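Local coordinates for CurF (Lyngbya majuscula, PDB 2Q35), which probably decarboxylates an acyl intermediate through its crotonase-family ECH2 domain during beta-branching of a polyketide chain, at residues A[174-178]-A[179-183]; A[108-112]-A[113-117]. The protein carries 1 engineered substitution. All coordinates share one frame; numbering follows the deposited sequence.

Contact 1: A[174-178]-A[179-183]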
ATOM      1  N   PRO A 174       6.412   8.398 -10.667  1.00 16.62           N
ATOM      2  CA  PRO A 174       6.146   9.154 -11.906  1.00 16.07           C
ATOM      3  C   PRO A 174       6.655   8.413 -13.131  1.00 15.33           C
ATOM      4  O   PRO A 174       7.712   7.766 -13.096  1.00 16.08           O
ATOM      5  CB  PRO A 174       6.914  10.465 -11.735  1.00 16.76           C
ATOM      6  CG  PRO A 174       7.715  10.336 -10.490  1.00 20.41           C
ATOM      7  CD  PRO A 174       7.428   9.036  -9.806  1.00 18.27           C
ATOM      8  N   VAL A 175       5.878   8.512 -14.209  1.00 14.53           N
ATOM      9  CA  VAL A 175       6.255   7.901 -15.469  1.00 14.18           C
ATOM     10  C   VAL A 175       6.090   9.011 -16.490  1.00 14.52           C
ATOM     11  O   VAL A 175       4.977   9.493 -16.696  1.00 16.27           O
ATOM     12  CB  VAL A 175       5.340   6.717 -15.849  1.00 13.37           C
ATOM     13  CG1 VAL A 175       5.888   6.020 -17.097  1.00 15.03           C
ATOM     14  CG2 VAL A 175       5.225   5.702 -14.695  1.00 14.42           C
ATOM     15  N   VAL A 176       7.197   9.395 -17.116  1.00 14.65           N
ATOM     16  CA  VAL A 176       7.197  10.521 -18.069  1.00 14.56           C
ATOM     17  C   VAL A 176       7.923  10.158 -19.352  1.00 14.91           C
ATOM     18  O   VAL A 176       8.561   9.112 -19.445  1.00 14.67           O
ATOM     19  CB  VAL A 176       7.772  11.839 -17.454  1.00 15.07           C
ATOM     20  CG1 VAL A 176       7.015  12.227 -16.166  1.00 16.12           C
ATOM     21  CG2 VAL A 176       9.288  11.732 -17.135  1.00 13.90           C
ATOM     22  N   SER A 177       7.785  10.992 -20.387  1.00 14.35           N
ATOM     23  CA  SER A 177       8.424  10.659 -21.644  1.00 15.25           C
ATOM     24  C   SER A 177       9.918  10.559 -21.444  1.00 14.15           C
ATOM     25  O   SER A 177      10.498  11.296 -20.627  1.00 14.64           O
ATOM     26  CB  SER A 177       8.137  11.730 -22.690  1.00 16.98           C
ATOM     27  OG  SER A 177       6.755  12.026 -22.735  1.00 25.75           O
ATOM     28  N   ARG A 178      10.539   9.661 -22.203  1.00 11.85           N
ATOM     29  CA  ARG A 178      11.969   9.392 -22.088  1.00 11.83           C
ATOM     30  C   ARG A 178      12.814  10.665 -22.047  1.00 11.11           C
ATOM     31  O   ARG A 178      13.689  10.781 -21.192  1.00 10.14           O
ATOM     32  CB  ARG A 178      12.412   8.450 -23.219  1.00 12.46           C
ATOM     33  CG  ARG A 178      13.864   8.625 -23.664  1.00 19.28           C
ATOM     34  CD  ARG A 178      14.774   7.447 -23.305  1.00 27.72           C
ATOM     35  NE  ARG A 178      14.331   6.131 -23.801  1.00 25.64           N
ATOM     36  CZ  ARG A 178      13.724   5.904 -24.970  1.00 34.39           C
ATOM     37  NH1 ARG A 178      13.468   6.898 -25.810  1.00 29.75           N
ATOM     38  NH2 ARG A 178      13.372   4.671 -25.304  1.00 36.16           N
ATOM     39  N   GLN A 179      12.558  11.623 -22.956  1.00  9.58           N
ATOM     40  CA  GLN A 179      13.345  12.865 -23.016  1.00  9.71           C
ATOM     41  C   GLN A 179      13.160  13.792 -21.804  1.00  8.59           C
ATOM     42  O   GLN A 179      13.884  14.787 -21.656  1.00  9.05           O
ATOM     43  CB  GLN A 179      13.025  13.653 -24.300  1.00 10.97           C
ATOM     44  CG  GLN A 179      11.671  14.381 -24.265  1.00 16.62           C
ATOM     45  CD  GLN A 179      11.067  14.647 -25.645  1.00 25.74           C
ATOM     46  OE1 GLN A 179      11.758  15.076 -26.579  1.00 29.57           O
ATOM     47  NE2 GLN A 179       9.759  14.386 -25.779  1.00 28.60           N
ATOM     48  N   ASP A 180      12.201  13.461 -20.925  1.00  8.87           N
ATOM     49  CA  ASP A 180      11.909  14.260 -19.740  1.00  7.72           C
ATOM     50  C   ASP A 180      12.314  13.598 -18.433  1.00  7.55           C
ATOM     51  O   ASP A 180      12.247  14.247 -17.371  1.00  7.50           O
ATOM     52  CB  ASP A 180      10.413  14.529 -19.641  1.00  6.93           C
ATOM     53  CG  ASP A 180       9.888  15.408 -20.791  1.00 12.38           C
ATOM     54  OD1 ASP A 180      10.678  16.183 -21.355  1.00 14.96           O
ATOM     55  OD2 ASP A 180       8.695  15.297 -21.125  1.00 17.03           O
ATOM     56  N   VAL A 181      12.665  12.314 -18.497  1.00  6.82           N
ATOM     57  CA  VAL A 181      12.992  11.564 -17.261  1.00  6.50           C
ATOM     58  C   VAL A 181      14.103  12.190 -16.413  1.00  7.87           C
ATOM     59  O   VAL A 181      13.914  12.436 -15.211  1.00  8.83           O
ATOM     60  CB  VAL A 181      13.292  10.092 -17.583  1.00  4.23           C
ATOM     61  CG1 VAL A 181      13.891   9.365 -16.319  1.00  7.28           C
ATOM     62  CG2 VAL A 181      12.039   9.368 -18.082  1.00  5.83           C
ATOM     63  N   LEU A 182      15.268  12.431 -17.016  1.00  8.04           N
ATOM     64  CA  LEU A 182      16.377  13.015 -16.261  1.00  9.27           C
ATOM     65  C   LEU A 182      16.037  14.419 -15.732  1.00  9.71           C
ATOM     66  O   LEU A 182      16.273  14.722 -14.558  1.00  9.89           O
ATOM     67  CB  LEU A 182      17.639  13.005 -17.108  1.00  9.16           C
ATOM     68  CG  LEU A 182      18.873  13.548 -16.421  1.00  7.89           C
ATOM     69  CD1 LEU A 182      19.187  12.724 -15.148  1.00 11.15           C
ATOM     70  CD2 LEU A 182      20.043  13.516 -17.362  1.00 10.10           C
ATOM     71  N   ASN A 183      15.442  15.277 -16.586  1.00  9.08           N
ATOM     72  CA  ASN A 183      15.006  16.603 -16.134  1.00  9.96           C
ATOM     73  C   ASN A 183      14.071  16.542 -14.920  1.00  9.11           C
ATOM     74  O   ASN A 183      14.200  17.349 -14.005  1.00  9.56           O
ATOM     75  CB  ASN A 183      14.295  17.375 -17.271  1.00 10.45           C
ATOM     76  CG  ASN A 183      15.219  17.732 -18.444  1.00 14.18           C
ATOM     77  OD1 ASN A 183      14.751  17.924 -19.606  1.00 16.33           O
ATOM     78  ND2 ASN A 183      16.504  17.844 -18.170  1.00 13.21           N
TER
HETATM   79  O   HOH W   1       6.481  13.586 -20.244  1.00 35.44           O
HETATM   80  O   HOH W   2      15.821  11.925 -19.889  1.00 22.78           O
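V176 and V181 meet methyl to methyl where strand 175-176 runs into helix 178-192: CG2 of V176 lies 3.7 Å from CG2 of V181, alongside the first turn. With CG1 of V176 beside the backbone N (chi1 -55°), CG2 takes the place between N and the carbonyl carbon. From there it leans over the backbone at the start of the helix, 3.7 Å from V181 N, and comes within 3.9 Å of D180 CB. V181 directs its CG2 back toward the turn, 3.5 Å from S177 O, while its side chain also packs on V116 and S118 of strand 114-118 and on A96 of strand 93-97. V181 is thus packed between V176 and those two strands.

The turn itself is closed by D180 N, which donates to S177 O at 2.8 Å. One residue on, V181 N reaches R178 O in a longer bond of 3.3 Å. With its CG held beside its own backbone N (chi1 -65°), D180 doubles its carboxylate back past S177, OD2 lying 3.9 Å from S177 CB. Water 1 closes that small loop, accepting from S177 N and donating to D180 OD2 at 2.9 Å. A second water donates to R178 O and accepts from L182 N, and R178 N is taken by E120 OE1.

At the start of the helix, then, the N-H groups of R178, D180, V181 and L182 have oxygen partners, the last of them a water. The acid of D180, close to this end of the helix dipole, would probably be stabilised as the anion.

Contact 2: A[108-112]-A[113-117]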
ATOM      1  N   LEU A 108      18.051  -2.484  -9.033  1.00 13.08           N
ATOM      2  CA  LEU A 108      19.037  -1.438  -8.804  1.00 13.99           C
ATOM      3  C   LEU A 108      18.369  -0.087  -8.676  1.00 14.17           C
ATOM      4  O   LEU A 108      18.660   0.693  -7.764  1.00 14.73           O
ATOM      5  CB  LEU A 108      20.022  -1.384  -9.964  1.00 14.10           C
ATOM      6  CG  LEU A 108      21.182  -0.395  -9.747  1.00 15.74           C
ATOM      7  CD1 LEU A 108      22.150  -0.923  -8.680  1.00 21.29           C
ATOM      8  CD2 LEU A 108      21.939  -0.137 -11.036  1.00 15.98           C
ATOM      9  N   GLY A 109      17.459   0.222  -9.612  1.00 12.97           N
ATOM     10  CA  GLY A 109      16.743   1.475  -9.468  1.00 15.42           C
ATOM     11  C   GLY A 109      15.805   1.503  -8.282  1.00 14.17           C
ATOM     12  O   GLY A 109      15.668   2.536  -7.614  1.00 14.51           O
ATOM     13  N   LEU A 110      15.116   0.396  -8.023  1.00 14.51           N
ATOM     14  CA  LEU A 110      14.108   0.378  -6.971  1.00 13.22           C
ATOM     15  C   LEU A 110      14.709   0.417  -5.559  1.00 13.42           C
ATOM     16  O   LEU A 110      13.968   0.653  -4.591  1.00 15.68           O
ATOM     17  CB  LEU A 110      13.159  -0.827  -7.119  1.00 13.98           C
ATOM     18  CG  LEU A 110      12.228  -0.786  -8.327  1.00 15.77           C
ATOM     19  CD1 LEU A 110      11.445  -2.097  -8.388  1.00 17.22           C
ATOM     20  CD2 LEU A 110      11.271   0.375  -8.222  1.00 20.64           C
ATOM     21  N   TYR A 111      16.025   0.225  -5.469  1.00 13.58           N
ATOM     22  CA  TYR A 111      16.730   0.323  -4.160  1.00 12.47           C
ATOM     23  C   TYR A 111      16.829   1.809  -3.800  1.00 13.63           C
ATOM     24  O   TYR A 111      17.038   2.162  -2.637  1.00 14.70           O
ATOM     25  CB  TYR A 111      18.148  -0.263  -4.200  1.00 14.31           C
ATOM     26  CG  TYR A 111      18.247  -1.774  -4.343  1.00 12.75           C
ATOM     27  CD1 TYR A 111      17.329  -2.634  -3.728  1.00 16.04           C
ATOM     28  CD2 TYR A 111      19.294  -2.332  -5.087  1.00 15.66           C
ATOM     29  CE1 TYR A 111      17.449  -4.052  -3.882  1.00 16.96           C
ATOM     30  CE2 TYR A 111      19.431  -3.710  -5.236  1.00 14.77           C
ATOM     31  CZ  TYR A 111      18.512  -4.563  -4.632  1.00 17.64           C
ATOM     32  OH  TYR A 111      18.653  -5.930  -4.806  1.00 19.74           O
ATOM     33  N   ALA A 112      16.650   2.691  -4.802  1.00 13.16           N
ATOM     34  CA  ALA A 112      16.786   4.136  -4.562  1.00 12.63           C
ATOM     35  C   ALA A 112      15.602   4.692  -3.764  1.00 12.81           C
ATOM     36  O   ALA A 112      14.572   4.043  -3.574  1.00 14.76           O
ATOM     37  CB  ALA A 112      16.939   4.913  -5.898  1.00 14.06           C
ATOM     38  N   ASP A 113      15.757   5.916  -3.283  1.00 12.39           N
ATOM     39  CA  ASP A 113      14.718   6.510  -2.461  1.00 11.88           C
ATOM     40  C   ASP A 113      13.556   7.033  -3.279  1.00 13.04           C
ATOM     41  O   ASP A 113      12.401   7.008  -2.829  1.00 13.73           O
ATOM     42  CB  ASP A 113      15.321   7.609  -1.607  1.00 11.88           C
ATOM     43  CG  ASP A 113      16.487   7.091  -0.789  1.00 12.00           C
ATOM     44  OD1 ASP A 113      16.262   6.331   0.193  1.00 16.90           O
ATOM     45  OD2 ASP A 113      17.634   7.362  -1.176  1.00 13.62           O
ATOM     46  N   PHE A 114      13.872   7.487  -4.485  1.00 12.36           N
ATOM     47  CA  PHE A 114      12.873   7.958  -5.452  1.00 12.69           C
ATOM     48  C   PHE A 114      13.187   7.329  -6.801  1.00 12.28           C
ATOM     49  O   PHE A 114      14.346   7.013  -7.086  1.00 13.28           O
ATOM     50  CB  PHE A 114      12.993   9.464  -5.587  1.00 13.07           C
ATOM     51  CG  PHE A 114      12.650  10.203  -4.323  1.00 11.62           C
ATOM     52  CD1 PHE A 114      13.649  10.524  -3.404  1.00 14.91           C
ATOM     53  CD2 PHE A 114      11.339  10.563  -4.047  1.00 17.30           C
ATOM     54  CE1 PHE A 114      13.330  11.194  -2.229  1.00 17.02           C
ATOM     55  CE2 PHE A 114      11.018  11.255  -2.891  1.00 19.26           C
ATOM     56  CZ  PHE A 114      12.009  11.541  -1.974  1.00 17.60           C
ATOM     57  N   VAL A 115      12.157   7.138  -7.638  1.00 11.94           N
ATOM     58  CA  VAL A 115      12.356   6.427  -8.901  1.00 11.95           C
ATOM     59  C   VAL A 115      11.502   7.150  -9.941  1.00 12.92           C
ATOM     60  O   VAL A 115      10.366   7.550  -9.652  1.00 15.03           O
ATOM     61  CB  VAL A 115      11.921   4.954  -8.812  1.00 12.29           C
ATOM     62  CG1 VAL A 115      12.239   4.202 -10.091  1.00 14.82           C
ATOM     63  CG2 VAL A 115      12.617   4.254  -7.599  1.00 14.95           C
ATOM     64  N   VAL A 116      12.077   7.338 -11.129  1.00 13.07           N
ATOM     65  CA  VAL A 116      11.331   7.927 -12.276  1.00 12.70           C
ATOM     66  C   VAL A 116      11.467   6.953 -13.447  1.00 13.89           C
ATOM     67  O   VAL A 116      12.576   6.475 -13.761  1.00 13.69           O
ATOM     68  CB  VAL A 116      11.884   9.301 -12.703  1.00 12.05           C
ATOM     69  CG1 VAL A 116      10.949   9.935 -13.770  1.00 15.53           C
ATOM     70  CG2 VAL A 116      12.018  10.243 -11.507  1.00 15.65           C
ATOM     71  N   PHE A 117      10.338   6.664 -14.122  1.00 13.71           N
ATOM     72  CA  PHE A 117      10.306   5.667 -15.195  1.00 12.19           C
ATOM     73  C   PHE A 117      10.042   6.413 -16.502  1.00 12.41           C
ATOM     74  O   PHE A 117       9.442   7.496 -16.457  1.00 13.89           O
ATOM     75  CB  PHE A 117       9.115   4.712 -15.035  1.00 11.98           C
ATOM     76  CG  PHE A 117       9.264   3.704 -13.923  1.00 13.83           C
ATOM     77  CD1 PHE A 117       9.465   2.367 -14.224  1.00 15.46           C
ATOM     78  CD2 PHE A 117       9.109   4.094 -12.608  1.00 17.65           C
ATOM     79  CE1 PHE A 117       9.589   1.399 -13.177  1.00 17.21           C
ATOM     80  CE2 PHE A 117       9.233   3.158 -11.574  1.00 17.10           C
ATOM     81  CZ  PHE A 117       9.467   1.814 -11.874  1.00 18.76           C
TER
HETATM   82  O   HOH W   3      17.892   3.929  -0.654  1.00 30.73           O
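OD2 of D113, the residue directly after A112, is gripped by two groups at once: the backbone N of I93 donates to it and K204 NZ forms a salt bridge. This carboxylate marks the return of a beta-alpha-beta crossover of the crotonase fold, in which strand 93-97 leads through helix 104-110 to the parallel neighbour strand 114-118. The other oxygen, OD1, has water 3 at 3.0 Å; that water also lies 2.8 Å from Y111 O, but cannot donate to all of its neighbours at once, so its bonding is left open.

Within the turn, A112 N donates to G109 O at 3.0 Å. A112 CB then tucks against the strand, 3.5 Å from F114 O, and its methyl also packs on I93 and A95 of the neighbouring strand. F114 turns its ring outward to an edge-to-face contact with Y156 of the second subunit, so one short strand serves both the chain's own core and the assembly.

Side-chain contacts with the helix are apolar. L110 and V115 cross obliquely, CD2 of the leucine 4.2 Å from CG2 of the valine. The same CD2 approaches the F117 ring at CZ, 4.3 Å away. With CG beside the backbone N (chi1 -69°), CD1 of L110 continues the extended chain and CD2, the side branch, touches both. V115 CG2 has a polar neighbour too: it lies 3.5 Å from G109 O.

Coming from the N terminus, the chain reaches contact 2 first, where helix 104-110 turns back into strand 114-118; contact 1 opens later, where strand 175-176 turns into helix 178-192. The two are in series, neither nested nor crossed, with centres about 13 Å apart. They meet edge to edge in the main sheet: strand 175-176 pairs in parallel with 114-118, through probable hydrogen bonds from V176 N to F117 O and from F117 N to P174 O, each 3.0 Å. Helix 178-192 then folds over the sheet, setting L188 and I192 against F114. Contact 2 is buried in the core, contact 1 at the surface.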